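Local coordinates for protein PrgB (PDB 6EVU) that promotes cell aggregation, biofilm formation and conjugation by binding and compacting DNA, here represented by its adhesin domain, at residues S120-V132 against T174-D188. Residues are numbered along the deposited sequence; the frame is centred on the assembly and turned at random.
Sequences SYLGRKITKAEFV and TIKFFDASGKEVLPD
With CG anti to the carbonyl carbon (chi1 -62°), the ring of F178 lies beside K128 and E130, on the same side of the sheet as both. K128 takes a different first torsion, CG anti to the backbone N (chi1 164°), and a bend at chi3 lays CE over one face of that ring, 4.3 Å from its centroid in a CH-pi contact. E130 reaches the ring's edge, OE1 standing 3.6 Å from F178 CZ with the carboxylate steeply inclined to the ring. Long, flexible chains suit this partly exposed side: K128 can lay its methylenes over the aromatic, while E130, at the edge, shares a water with K176 NZ through OE1.

The other side is apolar. CG1 of I175 packs over a face of the F131 ring, 4.0 Å from its centroid, while I126 lays CG2 3.8 Å from F177 CB and A129 is small enough to sit beside the F177 ring. Y114 meets F131 edge-to-face, carrying this buried layer into the neighbouring strand.

Further along, V185 sets CG1 against Y121 CD2 and also about 4.0 Å above the guanidinium plane of R124, over its centre. One water in that plane accepts from R124 NH2 and L186 N; a second, at R124 NH1, also bonds D188 OD1. Y121 suits its buried place by pairing a greasy ring with a polar end: its OH accepts from D188 N (2.8 Å) and also bonds S191 O.

Regular antiparallel pairing runs from V132–T174 to K128–F178. There T127 and K128 both face F178: T127 N donates to F178 O (2.9 Å), and K128 N reaches the same oxygen only weakly. This is a classic beta bulge, interrupting the regular pairing between neighbouring strands of the large antiparallel sheet in this GbpC-type adhesin domain of the antigen I/II family.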
loop_
_atom_site.group_PDB
_atom_site.type_symbol
_atom_site.label_atom_id
_atom_site.label_comp_id
_atom_site.label_asym_id
_atom_site.label_seq_id
_atom_site.Cartn_x
_atom_site.Cartn_y
_atom_site.Cartn_z
ATOM N N SER A 120 5.657 -13.872 13.631
ATOM C CA SER A 120 6.525 -13.878 14.807
ATOM C C SER A 120 7.303 -12.586 14.923
ATOM O O SER A 120 7.482 -11.846 13.957
ATOM C CB SER A 120 7.528 -15.031 14.807
ATOM O OG SER A 120 8.314 -15.068 13.618
ATOM N N TYR A 121 7.816 -12.367 16.123
ATOM C CA TYR A 121 8.727 -11.247 16.348
ATOM C C TYR A 121 9.680 -11.729 17.414
ATOM O O TYR A 121 9.248 -11.982 18.544
ATOM C CB TYR A 121 8.020 -9.982 16.789
ATOM C CG TYR A 121 8.984 -8.928 17.272
ATOM C CD1 TYR A 121 9.812 -8.256 16.374
ATOM C CD2 TYR A 121 9.084 -8.615 18.623
ATOM C CE1 TYR A 121 10.687 -7.253 16.811
ATOM C CE2 TYR A 121 9.987 -7.646 19.079
ATOM C CZ TYR A 121 10.797 -6.996 18.171
ATOM O OH TYR A 121 11.671 -6.041 18.597
ATOM N N LEU A 122 10.946 -11.882 17.036
ATOM C CA LEU A 122 11.952 -12.450 17.905
ATOM C C LEU A 122 11.444 -13.738 18.566
ATOM O O LEU A 122 11.518 -13.911 19.783
ATOM C CB LEU A 122 12.391 -11.439 18.964
ATOM C CG LEU A 122 12.869 -10.043 18.563
ATOM C CD1 LEU A 122 13.025 -9.142 19.773
ATOM C CD2 LEU A 122 14.182 -10.167 17.858
ATOM N N GLY A 123 10.876 -14.634 17.764
ATOM C CA GLY A 123 10.373 -15.887 18.300
ATOM C C GLY A 123 9.068 -15.837 19.090
ATOM O O GLY A 123 8.601 -16.900 19.522
ATOM N N ARG A 124 8.470 -14.655 19.319
ATOM C CA ARG A 124 7.129 -14.568 19.911
ATOM C C ARG A 124 6.109 -14.738 18.803
ATOM O O ARG A 124 6.180 -14.030 17.798
ATOM C CB ARG A 124 6.904 -13.228 20.611
ATOM C CG ARG A 124 7.923 -13.015 21.698
ATOM C CD ARG A 124 8.099 -11.525 21.976
ATOM N NE ARG A 124 6.852 -10.890 22.388
ATOM C CZ ARG A 124 6.757 -9.595 22.676
ATOM N NH1 ARG A 124 7.844 -8.838 22.594
ATOM N NH2 ARG A 124 5.588 -9.054 23.030
ATOM N N LYS A 125 5.207 -15.714 18.953
ATOM C CA LYS A 125 4.243 -16.014 17.906
ATOM C C LYS A 125 3.153 -14.966 17.843
ATOM O O LYS A 125 2.559 -14.618 18.864
ATOM C CB LYS A 125 3.634 -17.397 18.171
ATOM C CG LYS A 125 2.573 -17.781 17.117
ATOM C CD LYS A 125 2.569 -19.327 16.992
ATOM C CE LYS A 125 1.217 -19.876 16.547
ATOM N NZ LYS A 125 1.279 -21.284 16.048
ATOM N N ILE A 126 2.894 -14.466 16.627
ATOM C CA ILE A 126 1.816 -13.526 16.344
ATOM C C ILE A 126 0.721 -14.310 15.641
ATOM O O ILE A 126 0.908 -14.791 14.515
ATOM C CB ILE A 126 2.302 -12.356 15.486
ATOM C CG1 ILE A 126 3.241 -11.505 16.345
ATOM C CG2 ILE A 126 1.071 -11.542 14.882
ATOM C CD1 ILE A 126 4.105 -10.572 15.571
ATOM N N THR A 127 -0.430 -14.422 16.289
ATOM C CA THR A 127 -1.514 -15.242 15.770
ATOM C C THR A 127 -2.668 -14.437 15.207
ATOM O O THR A 127 -3.533 -15.015 14.534
ATOM C CB THR A 127 -2.068 -16.133 16.886
ATOM O OG1 THR A 127 -2.495 -15.312 17.965
ATOM C CG2 THR A 127 -1.014 -17.038 17.446
ATOM N N LYS A 128 -2.718 -13.131 15.477
ATOM C CA LYS A 128 -3.846 -12.296 15.072
ATOM C C LYS A 128 -3.281 -10.915 14.747
ATOM O O LYS A 128 -2.259 -10.512 15.324
ATOM C CB LYS A 128 -4.865 -12.217 16.234
ATOM C CG LYS A 128 -5.939 -11.109 16.178
ATOM C CD LYS A 128 -6.970 -11.254 17.302
ATOM C CE LYS A 128 -7.265 -9.939 18.047
ATOM N NZ LYS A 128 -8.523 -10.035 18.865
ATOM N N ALA A 129 -3.957 -10.190 13.855
ATOM C CA ALA A 129 -3.594 -8.805 13.555
ATOM C C ALA A 129 -4.834 -7.981 13.218
ATOM O O ALA A 129 -5.818 -8.495 12.710
ATOM C CB ALA A 129 -2.585 -8.749 12.392
ATOM N N GLU A 130 -4.777 -6.695 13.555
ATOM C CA GLU A 130 -5.784 -5.704 13.171
ATOM C C GLU A 130 -5.159 -4.734 12.201
ATOM O O GLU A 130 -4.153 -4.104 12.527
ATOM C CB GLU A 130 -6.285 -4.942 14.397
ATOM C CG GLU A 130 -7.189 -5.806 15.250
ATOM C CD GLU A 130 -7.588 -5.156 16.571
ATOM O OE1 GLU A 130 -6.990 -4.121 16.938
ATOM O OE2 GLU A 130 -8.489 -5.698 17.265
ATOM N N PHE A 131 -5.716 -4.658 10.982
ATOM C CA PHE A 131 -5.312 -3.653 9.997
ATOM C C PHE A 131 -6.404 -2.586 9.966
ATOM O O PHE A 131 -7.526 -2.885 9.572
ATOM C CB PHE A 131 -5.209 -4.329 8.630
ATOM C CG PHE A 131 -3.965 -5.175 8.440
ATOM C CD1 PHE A 131 -3.608 -6.196 9.326
ATOM C CD2 PHE A 131 -3.139 -4.901 7.346
ATOM C CE1 PHE A 131 -2.415 -6.938 9.112
ATOM C CE2 PHE A 131 -1.937 -5.634 7.158
ATOM C CZ PHE A 131 -1.633 -6.653 8.017
ATOM N N VAL A 132 -6.090 -1.356 10.367
ATOM C CA VAL A 132 -7.060 -0.263 10.401
ATOM C C VAL A 132 -6.783 0.681 9.257
ATOM O O VAL A 132 -5.696 1.273 9.154
ATOM C CB VAL A 132 -7.008 0.489 11.734
ATOM C CG1 VAL A 132 -8.013 1.667 11.709
ATOM C CG2 VAL A 132 -7.251 -0.532 12.875
ATOM N N THR A 174 -2.851 1.553 9.890
ATOM C CA THR A 174 -2.215 1.322 11.196
ATOM C C THR A 174 -2.443 -0.125 11.567
ATOM O O THR A 174 -3.571 -0.619 11.475
ATOM C CB THR A 174 -2.844 2.224 12.263
ATOM O OG1 THR A 174 -2.779 3.603 11.850
ATOM C CG2 THR A 174 -2.141 1.996 13.612
ATOM N N ILE A 175 -1.366 -0.839 11.953
ATOM C CA ILE A 175 -1.403 -2.295 12.122
ATOM C C ILE A 175 -1.079 -2.641 13.568
ATOM O O ILE A 175 -0.122 -2.111 14.139
ATOM C CB ILE A 175 -0.406 -2.987 11.175
ATOM C CG1 ILE A 175 -0.828 -2.759 9.717
ATOM C CG2 ILE A 175 -0.286 -4.542 11.479
ATOM C CD1 ILE A 175 0.285 -2.988 8.668
ATOM N N LYS A 176 -1.855 -3.553 14.161
ATOM C CA LYS A 176 -1.525 -4.081 15.473
ATOM C C LYS A 176 -1.337 -5.574 15.353
ATOM O O LYS A 176 -2.172 -6.251 14.747
ATOM C CB LYS A 176 -2.609 -3.793 16.503
ATOM C CG LYS A 176 -2.760 -2.363 16.881
ATOM C CD LYS A 176 -3.791 -2.292 17.998
ATOM C CE LYS A 176 -4.185 -0.867 18.284
ATOM N NZ LYS A 176 -5.230 -0.797 19.368
ATOM N N PHE A 177 -0.244 -6.082 15.918
ATOM C CA PHE A 177 0.006 -7.530 15.938
ATOM C C PHE A 177 -0.285 -8.034 17.333
ATOM O O PHE A 177 0.056 -7.361 18.302
ATOM C CB PHE A 177 1.457 -7.841 15.606
ATOM C CG PHE A 177 1.913 -7.294 14.312
ATOM C CD1 PHE A 177 1.426 -7.786 13.111
ATOM C CD2 PHE A 177 2.855 -6.280 14.293
ATOM C CE1 PHE A 177 1.894 -7.297 11.912
ATOM C CE2 PHE A 177 3.272 -5.733 13.106
ATOM C CZ PHE A 177 2.811 -6.236 11.917
ATOM N N PHE A 178 -0.856 -9.252 17.440
ATOM C CA PHE A 178 -1.190 -9.815 18.745
ATOM C C PHE A 178 -0.595 -11.195 18.926
ATOM O O PHE A 178 -0.609 -12.028 18.001
ATOM C CB PHE A 178 -2.708 -9.876 18.936
ATOM C CG PHE A 178 -3.378 -8.529 18.899
ATOM C CD1 PHE A 178 -3.846 -8.007 17.705
ATOM C CD2 PHE A 178 -3.536 -7.799 20.058
ATOM C CE1 PHE A 178 -4.478 -6.723 17.682
ATOM C CE2 PHE A 178 -4.120 -6.559 20.057
ATOM C CZ PHE A 178 -4.626 -6.021 18.842
ATOM N N ASP A 179 -0.088 -11.435 20.131
ATOM C CA ASP A 179 0.427 -12.748 20.497
ATOM C C ASP A 179 -0.737 -13.668 20.881
ATOM O O ASP A 179 -1.907 -13.281 20.856
ATOM C CB ASP A 179 1.498 -12.611 21.578
ATOM C CG ASP A 179 0.946 -12.287 22.979
ATOM O OD1 ASP A 179 -0.229 -12.552 23.290
ATOM O OD2 ASP A 179 1.752 -11.787 23.801
ATOM N N ALA A 180 -0.411 -14.937 21.128
ATOM C CA ALA A 180 -1.430 -15.961 21.360
ATOM C C ALA A 180 -2.301 -15.634 22.554
ATOM O O ALA A 180 -3.487 -15.983 22.575
ATOM C CB ALA A 180 -0.758 -17.322 21.577
ATOM N N SER A 181 -1.727 -14.973 23.549
ATOM C CA SER A 181 -2.459 -14.577 24.743
ATOM C C SER A 181 -3.320 -13.338 24.523
ATOM O O SER A 181 -3.997 -12.904 25.458
ATOM C CB SER A 181 -1.483 -14.303 25.880
ATOM O OG SER A 181 -0.977 -12.976 25.717
ATOM N N GLY A 182 -3.279 -12.730 23.340
ATOM C CA GLY A 182 -4.073 -11.546 23.046
ATOM C C GLY A 182 -3.401 -10.216 23.330
ATOM O O GLY A 182 -4.062 -9.177 23.259
ATOM N N LYS A 183 -2.115 -10.217 23.637
ATOM C CA LYS A 183 -1.392 -8.996 23.948
ATOM C C LYS A 183 -0.736 -8.437 22.699
ATOM O O LYS A 183 -0.076 -9.160 21.947
ATOM C CB LYS A 183 -0.331 -9.290 24.996
ATOM C CG LYS A 183 0.567 -8.115 25.307
ATOM C CD LYS A 183 -0.289 -6.891 25.754
ATOM C CE LYS A 183 0.587 -5.742 26.319
ATOM N NZ LYS A 183 -0.272 -4.678 26.963
ATOM N N GLU A 184 -0.859 -7.130 22.505
ATOM C CA GLU A 184 -0.203 -6.505 21.366
ATOM C C GLU A 184 1.312 -6.732 21.444
ATOM O O GLU A 184 1.907 -6.716 22.520
ATOM C CB GLU A 184 -0.514 -5.004 21.318
ATOM C CG GLU A 184 -0.018 -4.431 19.972
ATOM C CD GLU A 184 -0.340 -2.929 19.769
ATOM O OE1 GLU A 184 -0.892 -2.300 20.688
ATOM O OE2 GLU A 184 0.060 -2.423 18.692
ATOM N N VAL A 185 1.924 -6.957 20.281
ATOM C CA VAL A 185 3.369 -7.139 20.165
ATOM C C VAL A 185 3.929 -5.833 19.594
ATOM O O VAL A 185 3.575 -5.442 18.473
ATOM C CB VAL A 185 3.701 -8.337 19.262
ATOM C CG1 VAL A 185 5.213 -8.471 19.047
ATOM C CG2 VAL A 185 3.111 -9.620 19.844
ATOM N N LEU A 186 4.836 -5.188 20.345
ATOM C CA LEU A 186 5.561 -3.980 19.984
ATOM C C LEU A 186 7.077 -4.237 20.027
ATOM O O LEU A 186 7.536 -5.170 20.717
ATOM C CB LEU A 186 5.170 -2.831 20.918
ATOM C CG LEU A 186 3.697 -2.493 20.664
ATOM C CD1 LEU A 186 3.152 -1.634 21.789
ATOM C CD2 LEU A 186 3.478 -1.853 19.261
ATOM N N PRO A 187 7.881 -3.483 19.256
ATOM C CA PRO A 187 9.302 -3.822 19.158
ATOM C C PRO A 187 10.106 -3.461 20.403
ATOM O O PRO A 187 9.817 -2.484 21.109
ATOM C CB PRO A 187 9.784 -3.032 17.939
ATOM C CG PRO A 187 8.769 -1.998 17.668
ATOM C CD PRO A 187 7.456 -2.551 18.179
ATOM N N ASP A 188 11.129 -4.285 20.665
ATOM C CA ASP A 188 12.150 -3.939 21.642
ATOM C C ASP A 188 12.981 -2.781 21.141
ATOM O O ASP A 188 13.143 -2.591 19.933
ATOM C CB ASP A 188 13.119 -5.102 21.892
ATOM C CG ASP A 188 12.469 -6.273 22.574
ATOM O OD1 ASP A 188 11.422 -6.119 23.240
ATOM O OD2 ASP A 188 13.044 -7.373 22.447
HETATM O O HOH W 1 5.367 -6.114 23.178
HETATM O O HOH W 2 8.484 -6.277 22.761
HETATM O O HOH W 3 -7.390 -2.661 19.132
HETATM O O HOH W 4 -5.126 3.789 10.414
#